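Local coordinates for cytidylate kinase-like family protein (Eubacterium ventriosum, PDB 3FDI) that is of unknown function but probably acts as a nucleotide-binding kinase of the P-loop NTPase type, related to cytidylate kinases, at residues Gln86-Asn95 against Arg106-Asn115; Asp126-Val134 against Ala145-Asp153. All coordinates share one frame; numbering follows the deposited sequence.

Interaction 1 (Gln86-Asn95 against Arg106-Asn115); sequences QFNFIRKKAN and RCAEEILSDN. With SO4 (sulfate ion), chain F.
Ile90 and Arg91 of helix 86-95 face Ala108 and Leu112, with the CA atoms of Arg91 and Leu112 6.6 Å apart. The second segment enters through Arg106 and Cys107, both with positive phi. Cys107 is the N-cap of the short helix 108-111, and a type I turn from Leu112 to Asn115 brings the chain back beside Asn95. Ile90 uses two branches: CD1 rests on Arg106 CB at 3.9 Å, while CG2 meets CD1 of Leu112, the side chains crossing at about a right angle. The other methyl, Leu112 CD2, is pressed tightly against Ala94 CB at 3.2 Å. Ile111 CG2 packs against Ile90 CG2 and Arg91 CB, 4.1 Å from each. Phe87 turns an edge of its ring to the carbonyl of Arg106, and Cys107 SG lies obliquely to that ring. This is the alpha/beta packing of a P-loop NTPase-like fold, a helix and the turn after strand 101-104 lying against the parallel sheet; Ile90 and Ala94 also pack on that strand. Folded at chi2 (-74°) and again at chi3, Arg106 presents two edges of its guanidinium. NH1 donates to a lone pair of Gln86 OE1, a short 2.5 Å bond, with the amide turned 77° from the guanidinium plane. On the sulfate side, NE and the backbone N both reach O1, and NH2 reaches O4 at 2.9 Å. Arg13 binds the same sulfate, consistent with a phosphate site as in nucleoside monophosphate kinases, although the ion probably came from the crystallisation liquor. With an alanine here, Gln86 OE1 would probably lose this donor and the sulfate the side-chain part of its grip, leaving Arg13 and the backbone N. Farther along, Asn115 ND2 donates to Asn95 OD1 at 2.7 Å, the two amide planes only 25° apart.

Interaction 2 (Asp126-Val134 against Ala145-Asp153); sequences DKDTKTKRV and ALNMMKKMD
Lys130 NZ is held by a salt bridge to Glu14 and by a water 3.0 Å from this NZ, which passes a hydrogen bond on to Asp153 OD2. The lysine and aspartate carry opposite charges but do not touch, so the water joins them; Asp153 OD1 accepts from the backbone N of Phe15. Away from this polar end the contact is apolar. The chain of Met149, a selenomethionine, bends at chi3 (51°), bringing its CE methyl obliquely across Lys130, 3.8 Å from Lys130 CE, while its SE lies 3.9 Å from Thr131 CA. Val134 divides its branches: CG1 meets Ala145 CB at 3.9 Å, and CG2 meets Met149 CG. At the exposed margin Leu146 CD2 lies across the aliphatic part of Lys127, 3.7 Å from Lys127 CD. The helix axes approach to 9.5 Å at 104°, so the pair crosses nearly perpendicularly; its place in the chain is consistent with the region that carries the lid in nucleoside monophosphate kinases. Helix 127-138 follows strand 118-125; helix 142-163 lies over it and over Glu14 and Phe15, just after strand 8-13, and carries Lys151 to Phe64 of the second subunit.

Overall arrangement
From the N terminus, strand 8-13 runs through the middle of the parallel sheet, and both contacts later return to its C-terminal end: Arg13 shares the sulfate of interaction 1, and Glu14 and Phe15 bond to side chains of interaction 2. Interaction 1 closes a loop that includes strand 101-104, tying helix 81-95 to the turn and short helix after it. Strand 118-125 then carries the chain across to interaction 2, which closes the short loop between helices 127-138 and 142-163. The two loops follow in series, neither nested nor crossed. The centres of interactions 1 and 2 are about 28 Å apart, on opposite sides of the chain's centre. The nearest atoms of interactions 1 and 2 are about 9 Å apart.

Interaction 1 (Gln86-Asn95 against Arg106-Asn115)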
loop_
_atom_site.group_PDB
_atom_site.type_symbol
_atom_site.label_atom_id
_atom_site.label_comp_id
_atom_site.label_asym_id
_atom_site.label_seq_id
_atom_site.Cartn_x
_atom_site.Cartn_y
_atom_site.Cartn_z
ATOM N N GLN B 86 0.630 -21.859 17.086
ATOM C CA GLN B 86 1.245 -22.318 15.891
ATOM C C GLN B 86 2.591 -21.659 15.721
ATOM O O GLN B 86 3.533 -22.284 15.238
ATOM C CB GLN B 86 0.378 -22.006 14.703
ATOM C CG GLN B 86 -0.986 -22.589 14.821
ATOM C CD GLN B 86 -1.737 -22.591 13.534
ATOM O OE1 GLN B 86 -1.632 -21.678 12.738
ATOM N NE2 GLN B 86 -2.542 -23.616 13.339
ATOM N N PHE B 87 2.679 -20.367 16.054
ATOM C CA PHE B 87 3.956 -19.640 15.950
ATOM C C PHE B 87 4.948 -20.301 16.888
ATOM O O PHE B 87 6.070 -20.618 16.505
ATOM C CB PHE B 87 3.839 -18.161 16.341
ATOM C CG PHE B 87 2.970 -17.340 15.444
ATOM C CD1 PHE B 87 2.735 -17.699 14.112
ATOM C CD2 PHE B 87 2.408 -16.172 15.921
ATOM C CE1 PHE B 87 1.931 -16.935 13.301
ATOM C CE2 PHE B 87 1.600 -15.409 15.122
ATOM C CZ PHE B 87 1.374 -15.782 13.788
ATOM N N ASN B 88 4.484 -20.570 18.095
ATOM C CA ASN B 88 5.357 -21.162 19.059
ATOM C C ASN B 88 5.821 -22.586 18.684
ATOM O O ASN B 88 7.007 -22.913 18.902
ATOM C CB ASN B 88 4.730 -21.123 20.404
ATOM C CG ASN B 88 5.739 -21.312 21.488
ATOM O OD1 ASN B 88 6.885 -20.817 21.394
ATOM N ND2 ASN B 88 5.355 -22.067 22.514
ATOM N N PHE B 89 4.920 -23.409 18.111
ATOM C CA PHE B 89 5.299 -24.713 17.535
ATOM C C PHE B 89 6.450 -24.552 16.582
ATOM O O PHE B 89 7.409 -25.284 16.639
ATOM C CB PHE B 89 4.119 -25.392 16.811
ATOM C CG PHE B 89 4.461 -26.716 16.140
ATOM C CD1 PHE B 89 4.218 -27.918 16.776
ATOM C CD2 PHE B 89 4.953 -26.744 14.860
ATOM C CE1 PHE B 89 4.535 -29.144 16.150
ATOM C CE2 PHE B 89 5.263 -27.937 14.236
ATOM C CZ PHE B 89 5.069 -29.125 14.874
ATOM N N ILE B 90 6.329 -23.596 15.684
ATOM C CA ILE B 90 7.280 -23.379 14.633
ATOM C C ILE B 90 8.602 -22.913 15.181
ATOM O O ILE B 90 9.650 -23.369 14.740
ATOM C CB ILE B 90 6.725 -22.352 13.659
ATOM C CG1 ILE B 90 5.596 -23.013 12.852
ATOM C CG2 ILE B 90 7.772 -21.861 12.692
ATOM C CD1 ILE B 90 4.926 -22.072 11.807
ATOM N N ARG B 91 8.525 -22.007 16.153
ATOM C CA ARG B 91 9.689 -21.443 16.790
ATOM C C ARG B 91 10.439 -22.526 17.592
ATOM O O ARG B 91 11.648 -22.624 17.507
ATOM C CB ARG B 91 9.247 -20.283 17.690
ATOM C CG ARG B 91 10.376 -19.482 18.363
ATOM C CD ARG B 91 9.904 -18.730 19.634
ATOM N NE ARG B 91 9.416 -19.676 20.635
ATOM C CZ ARG B 91 10.168 -20.356 21.499
ATOM N NH1 ARG B 91 11.500 -20.215 21.554
ATOM N NH2 ARG B 91 9.580 -21.223 22.301
ATOM N N LYS B 92 9.719 -23.326 18.361
ATOM C CA LYS B 92 10.334 -24.404 19.139
ATOM C C LYS B 92 10.984 -25.444 18.250
ATOM O O LYS B 92 12.102 -25.848 18.516
ATOM C CB LYS B 92 9.318 -25.101 20.057
ATOM C CG LYS B 92 9.019 -24.335 21.329
ATOM C CD LYS B 92 8.038 -25.108 22.250
ATOM C CE LYS B 92 7.697 -24.308 23.533
ATOM N NZ LYS B 92 7.000 -25.099 24.611
ATOM N N LYS B 93 10.269 -25.895 17.222
ATOM C CA LYS B 93 10.821 -26.887 16.321
ATOM C C LYS B 93 12.080 -26.332 15.647
ATOM O O LYS B 93 13.084 -27.048 15.526
ATOM C CB LYS B 93 9.803 -27.351 15.277
ATOM C CG LYS B 93 8.660 -28.205 15.815
ATOM C CD LYS B 93 9.149 -29.520 16.440
ATOM C CE LYS B 93 8.073 -30.593 16.385
ATOM N NZ LYS B 93 8.380 -31.853 17.127
ATOM N N ALA B 94 12.044 -25.077 15.207
ATOM C CA ALA B 94 13.244 -24.491 14.615
ATOM C C ALA B 94 14.415 -24.279 15.579
ATOM O O ALA B 94 15.551 -24.573 15.219
ATOM C CB ALA B 94 12.931 -23.174 13.926
ATOM N N ASN B 95 14.144 -23.742 16.764
ATOM C CA ASN B 95 15.190 -23.080 17.563
ATOM C C ASN B 95 15.635 -23.851 18.760
ATOM O O ASN B 95 16.767 -23.709 19.197
ATOM C CB ASN B 95 14.750 -21.708 18.060
ATOM C CG ASN B 95 14.575 -20.736 16.944
ATOM O OD1 ASN B 95 15.005 -20.979 15.799
ATOM N ND2 ASN B 95 13.891 -19.634 17.233
ATOM N N ARG B 106 1.866 -19.420 7.305
ATOM C CA ARG B 106 1.942 -19.312 8.761
ATOM C C ARG B 106 2.957 -18.289 9.295
ATOM O O ARG B 106 3.462 -18.415 10.418
ATOM C CB ARG B 106 2.216 -20.700 9.364
ATOM C CG ARG B 106 1.160 -21.807 8.984
ATOM C CD ARG B 106 -0.169 -21.626 9.738
ATOM N NE ARG B 106 -1.072 -20.757 9.029
ATOM C CZ ARG B 106 -2.243 -20.313 9.483
ATOM N NH1 ARG B 106 -2.688 -20.657 10.689
ATOM N NH2 ARG B 106 -2.986 -19.516 8.711
ATOM N N CYS B 107 3.244 -17.265 8.506
ATOM C CA CYS B 107 4.174 -16.221 8.852
ATOM C C CYS B 107 5.559 -16.765 9.146
ATOM O O CYS B 107 6.322 -16.139 9.884
ATOM C CB CYS B 107 3.650 -15.440 10.049
ATOM S SG CYS B 107 2.016 -14.700 9.705
ATOM N N ALA B 108 5.902 -17.920 8.583
ATOM C CA ALA B 108 7.107 -18.594 9.073
ATOM C C ALA B 108 8.374 -17.786 8.804
ATOM O O ALA B 108 9.270 -17.796 9.639
ATOM C CB ALA B 108 7.223 -20.022 8.564
ATOM N N GLU B 109 8.473 -17.084 7.665
ATOM C CA GLU B 109 9.684 -16.321 7.378
ATOM C C GLU B 109 9.878 -15.210 8.424
ATOM O O GLU B 109 11.016 -14.894 8.773
ATOM C CB GLU B 109 9.711 -15.748 5.955
ATOM C CG GLU B 109 9.045 -14.396 5.734
ATOM C CD GLU B 109 7.567 -14.360 6.042
ATOM O OE1 GLU B 109 6.844 -15.440 6.165
ATOM O OE2 GLU B 109 7.092 -13.208 6.213
ATOM N N GLU B 110 8.781 -14.669 8.955
ATOM C CA GLU B 110 8.859 -13.650 10.003
ATOM C C GLU B 110 9.236 -14.248 11.351
ATOM O O GLU B 110 10.155 -13.726 12.021
ATOM C CB GLU B 110 7.560 -12.874 10.122
ATOM C CG GLU B 110 7.547 -11.786 11.170
ATOM C CD GLU B 110 8.561 -10.640 10.929
ATOM O OE1 GLU B 110 9.019 -10.428 9.771
ATOM O OE2 GLU B 110 8.896 -9.949 11.926
ATOM N N ILE B 111 8.526 -15.314 11.750
ATOM C CA ILE B 111 8.816 -16.043 12.996
ATOM C C ILE B 111 10.297 -16.526 13.131
ATOM O O ILE B 111 10.875 -16.468 14.231
ATOM C CB ILE B 111 7.928 -17.279 13.135
ATOM C CG1 ILE B 111 6.465 -16.866 13.296
ATOM C CG2 ILE B 111 8.378 -18.170 14.321
ATOM C CD1 ILE B 111 5.585 -18.051 13.343
ATOM N N LEU B 112 10.879 -16.972 12.020
ATOM C CA LEU B 112 12.184 -17.573 12.000
ATOM C C LEU B 112 13.232 -16.653 11.405
ATOM O O LEU B 112 14.288 -17.093 10.943
ATOM C CB LEU B 112 12.096 -18.869 11.223
ATOM C CG LEU B 112 11.206 -19.941 11.848
ATOM C CD1 LEU B 112 11.165 -21.147 10.967
ATOM C CD2 LEU B 112 11.650 -20.296 13.314
ATOM N N SER B 113 12.884 -15.376 11.365
ATOM C CA SER B 113 13.808 -14.270 11.136
ATOM C C SER B 113 15.228 -14.432 11.689
ATOM O O SER B 113 16.207 -14.285 10.995
ATOM C CB SER B 113 13.249 -13.027 11.823
ATOM O OG SER B 113 12.431 -12.338 10.943
ATOM N N ASP B 114 15.345 -14.672 12.967
ATOM C CA ASP B 114 16.685 -14.682 13.552
ATOM C C ASP B 114 17.410 -16.021 13.334
ATOM O O ASP B 114 18.554 -16.158 13.767
ATOM C CB ASP B 114 16.627 -14.367 15.040
ATOM C CG ASP B 114 15.687 -15.259 15.766
ATOM O OD1 ASP B 114 14.576 -15.464 15.229
ATOM O OD2 ASP B 114 16.033 -15.747 16.874
ATOM N N ASN B 115 16.778 -16.999 12.686
ATOM C CA ASN B 115 17.421 -18.274 12.525
ATOM C C ASN B 115 18.145 -18.252 11.208
ATOM O O ASN B 115 17.511 -18.224 10.181
ATOM C CB ASN B 115 16.428 -19.409 12.579
ATOM C CG ASN B 115 17.094 -20.740 12.747
ATOM O OD1 ASN B 115 18.010 -21.086 12.000
ATOM N ND2 ASN B 115 16.630 -21.518 13.719
HETATM S S SO4 F . -1.683 -20.262 5.371
HETATM O O1 SO4 F . -0.815 -20.471 6.519
HETATM O O2 SO4 F . -1.063 -19.154 4.634
HETATM O O3 SO4 F . -1.805 -21.475 4.581
HETATM O O4 SO4 F . -3.037 -19.926 5.876
#

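Interaction 2 (Asp126-Val134 against Ala145-Asp153)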
loop_
_atom_site.group_PDB
_atom_site.type_symbol
_atom_site.label_atom_id
_atom_site.label_comp_id
_atom_site.label_asym_id
_atom_site.label_seq_id
_atom_site.Cartn_x
_atom_site.Cartn_y
_atom_site.Cartn_z
ATOM N N ASP B 126 1.789 -16.865 -13.617
ATOM C CA ASP B 126 0.959 -15.940 -14.427
ATOM C C ASP B 126 -0.493 -16.381 -14.363
ATOM O O ASP B 126 -0.768 -17.500 -13.970
ATOM C CB ASP B 126 1.428 -15.868 -15.858
ATOM C CG ASP B 126 1.219 -17.140 -16.554
ATOM O OD1 ASP B 126 2.024 -18.058 -16.303
ATOM O OD2 ASP B 126 0.206 -17.253 -17.280
ATOM N N LYS B 127 -1.427 -15.506 -14.707
ATOM C CA LYS B 127 -2.861 -15.865 -14.646
ATOM C C LYS B 127 -3.237 -17.184 -15.332
ATOM O O LYS B 127 -3.695 -18.106 -14.645
ATOM C CB LYS B 127 -3.730 -14.778 -15.227
ATOM C CG LYS B 127 -3.961 -13.602 -14.312
ATOM C CD LYS B 127 -5.342 -12.974 -14.662
ATOM C CE LYS B 127 -5.478 -11.522 -14.175
ATOM N NZ LYS B 127 -6.685 -10.913 -14.833
ATOM N N ASP B 128 -3.044 -17.287 -16.653
ATOM C CA ASP B 128 -3.393 -18.516 -17.403
ATOM C C ASP B 128 -2.965 -19.790 -16.667
ATOM O O ASP B 128 -3.785 -20.674 -16.398
ATOM C CB ASP B 128 -2.726 -18.552 -18.783
ATOM C CG ASP B 128 -3.092 -17.370 -19.658
ATOM O OD1 ASP B 128 -3.907 -16.520 -19.229
ATOM O OD2 ASP B 128 -2.559 -17.309 -20.796
ATOM N N THR B 129 -1.669 -19.845 -16.328
ATOM C CA THR B 129 -1.086 -21.016 -15.683
ATOM C C THR B 129 -1.815 -21.374 -14.393
ATOM O O THR B 129 -2.233 -22.525 -14.226
ATOM C CB THR B 129 0.397 -20.787 -15.413
ATOM O OG1 THR B 129 1.038 -20.459 -16.653
ATOM C CG2 THR B 129 1.063 -22.025 -14.817
ATOM N N LYS B 130 -1.979 -20.384 -13.503
ATOM C CA LYS B 130 -2.746 -20.543 -12.255
ATOM C C LYS B 130 -4.217 -20.927 -12.486
ATOM O O LYS B 130 -4.730 -21.832 -11.835
ATOM C CB LYS B 130 -2.716 -19.262 -11.381
ATOM C CG LYS B 130 -1.354 -18.838 -10.867
ATOM C CD LYS B 130 -1.405 -17.725 -9.832
ATOM C CE LYS B 130 -1.615 -16.361 -10.446
ATOM N NZ LYS B 130 -1.458 -15.215 -9.439
ATOM N N THR B 131 -4.903 -20.235 -13.390
ATOM C CA THR B 131 -6.318 -20.519 -13.590
ATOM C C THR B 131 -6.473 -21.927 -14.110
ATOM O O THR B 131 -7.426 -22.637 -13.769
ATOM C CB THR B 131 -7.091 -19.500 -14.503
ATOM O OG1 THR B 131 -7.267 -20.032 -15.825
ATOM C CG2 THR B 131 -6.453 -18.155 -14.549
ATOM N N LYS B 132 -5.524 -22.358 -14.924
ATOM C CA LYS B 132 -5.620 -23.697 -15.471
ATOM C C LYS B 132 -5.441 -24.646 -14.298
ATOM O O LYS B 132 -6.269 -25.530 -14.086
ATOM C CB LYS B 132 -4.612 -23.943 -16.615
ATOM C CG LYS B 132 -5.258 -24.041 -18.049
ATOM C CD LYS B 132 -4.295 -23.681 -19.191
ATOM C CE LYS B 132 -3.802 -22.220 -19.086
ATOM N NZ LYS B 132 -3.043 -21.752 -20.275
ATOM N N ARG B 133 -4.413 -24.427 -13.478
ATOM C CA ARG B 133 -4.141 -25.374 -12.381
ATOM C C ARG B 133 -5.314 -25.456 -11.413
ATOM O O ARG B 133 -5.665 -26.548 -10.980
ATOM C CB ARG B 133 -2.824 -25.066 -11.634
ATOM C CG ARG B 133 -2.731 -25.729 -10.231
ATOM C CD ARG B 133 -1.321 -25.829 -9.675
ATOM N NE ARG B 133 -0.379 -25.062 -10.471
ATOM C CZ ARG B 133 0.632 -25.568 -11.169
ATOM N NH1 ARG B 133 1.397 -24.736 -11.869
ATOM N NH2 ARG B 133 0.906 -26.881 -11.160
ATOM N N VAL B 134 -5.910 -24.303 -11.091
ATOM C CA VAL B 134 -7.050 -24.220 -10.161
ATOM C C VAL B 134 -8.354 -24.900 -10.692
ATOM O O VAL B 134 -9.008 -25.657 -9.961
ATOM C CB VAL B 134 -7.351 -22.736 -9.771
ATOM C CG1 VAL B 134 -8.633 -22.615 -8.972
ATOM C CG2 VAL B 134 -6.147 -22.110 -8.978
ATOM N N ALA B 145 -12.582 -19.998 -10.755
ATOM C CA ALA B 145 -11.158 -20.117 -10.532
ATOM C C ALA B 145 -10.611 -18.766 -10.200
ATOM O O ALA B 145 -9.924 -18.601 -9.187
ATOM C CB ALA B 145 -10.481 -20.667 -11.756
ATOM N N LEU B 146 -10.919 -17.771 -11.022
ATOM C CA LEU B 146 -10.310 -16.459 -10.799
ATOM C C LEU B 146 -10.801 -15.732 -9.544
ATOM O O LEU B 146 -10.046 -14.994 -8.919
ATOM C CB LEU B 146 -10.355 -15.559 -12.049
ATOM C CG LEU B 146 -9.043 -15.678 -12.853
ATOM C CD1 LEU B 146 -9.267 -16.543 -14.092
ATOM C CD2 LEU B 146 -8.420 -14.328 -13.232
ATOM N N ASN B 147 -12.050 -15.961 -9.182
ATOM C CA ASN B 147 -12.603 -15.455 -7.942
ATOM C C ASN B 147 -11.965 -16.127 -6.769
ATOM O O ASN B 147 -11.573 -15.474 -5.847
ATOM C CB ASN B 147 -14.111 -15.689 -7.902
ATOM C CG ASN B 147 -14.858 -14.712 -8.769
ATOM O OD1 ASN B 147 -14.318 -13.683 -9.162
ATOM N ND2 ASN B 147 -16.109 -15.013 -9.064
HETATM N N MSE B 148 -11.860 -17.444 -6.798
HETATM C CA MSE B 148 -11.122 -18.138 -5.745
HETATM C C MSE B 148 -9.706 -17.599 -5.570
HETATM O O MSE B 148 -9.237 -17.410 -4.453
HETATM C CB MSE B 148 -11.050 -19.612 -6.061
HETATM C CG MSE B 148 -12.190 -20.360 -5.487
HETATM SE SE MSE B 148 -11.977 -22.138 -6.129
HETATM C CE MSE B 148 -12.792 -21.823 -7.874
HETATM N N MSE B 149 -9.027 -17.350 -6.671
HETATM C CA MSE B 149 -7.638 -16.934 -6.599
HETATM C C MSE B 149 -7.576 -15.598 -5.852
HETATM O O MSE B 149 -6.828 -15.461 -4.905
HETATM C CB MSE B 149 -7.002 -16.829 -7.998
HETATM C CG MSE B 149 -6.641 -18.185 -8.626
HETATM SE SE MSE B 149 -6.561 -18.066 -10.557
HETATM C CE MSE B 149 -5.398 -16.562 -10.632
ATOM N N LYS B 150 -8.434 -14.656 -6.233
ATOM C CA LYS B 150 -8.456 -13.338 -5.597
ATOM C C LYS B 150 -8.878 -13.387 -4.111
ATOM O O LYS B 150 -8.429 -12.581 -3.300
ATOM C CB LYS B 150 -9.352 -12.407 -6.420
ATOM C CG LYS B 150 -9.978 -11.213 -5.707
ATOM C CD LYS B 150 -11.082 -10.685 -6.610
ATOM C CE LYS B 150 -11.728 -9.449 -6.029
ATOM N NZ LYS B 150 -12.961 -9.065 -6.773
ATOM N N LYS B 151 -9.720 -14.329 -3.743
ATOM C CA LYS B 151 -10.175 -14.395 -2.362
ATOM C C LYS B 151 -9.108 -14.946 -1.426
ATOM O O LYS B 151 -8.846 -14.403 -0.361
ATOM C CB LYS B 151 -11.425 -15.261 -2.255
ATOM C CG LYS B 151 -12.068 -15.178 -0.889
ATOM C CD LYS B 151 -13.520 -14.988 -1.033
ATOM C CE LYS B 151 -14.243 -14.828 0.296
ATOM N NZ LYS B 151 -15.738 -15.097 0.113
HETATM N N MSE B 152 -8.486 -16.017 -1.863
HETATM C CA MSE B 152 -7.478 -16.685 -1.099
HETATM C C MSE B 152 -6.255 -15.825 -0.959
HETATM O O MSE B 152 -5.701 -15.722 0.142
HETATM C CB MSE B 152 -7.097 -17.962 -1.801
HETATM C CG MSE B 152 -8.196 -18.980 -1.862
HETATM SE SE MSE B 152 -8.735 -19.645 -0.129
HETATM C CE MSE B 152 -7.017 -19.934 0.738
ATOM N N ASP B 153 -5.841 -15.198 -2.058
ATOM C CA ASP B 153 -4.746 -14.251 -1.999
ATOM C C ASP B 153 -5.041 -13.087 -1.040
ATOM O O ASP B 153 -4.197 -12.777 -0.193
ATOM C CB ASP B 153 -4.316 -13.742 -3.412
ATOM C CG ASP B 153 -3.629 -14.841 -4.293
ATOM O OD1 ASP B 153 -3.174 -15.897 -3.805
ATOM O OD2 ASP B 153 -3.527 -14.620 -5.501
HETATM O O HOH W 1 -3.352 -16.300 -7.401
#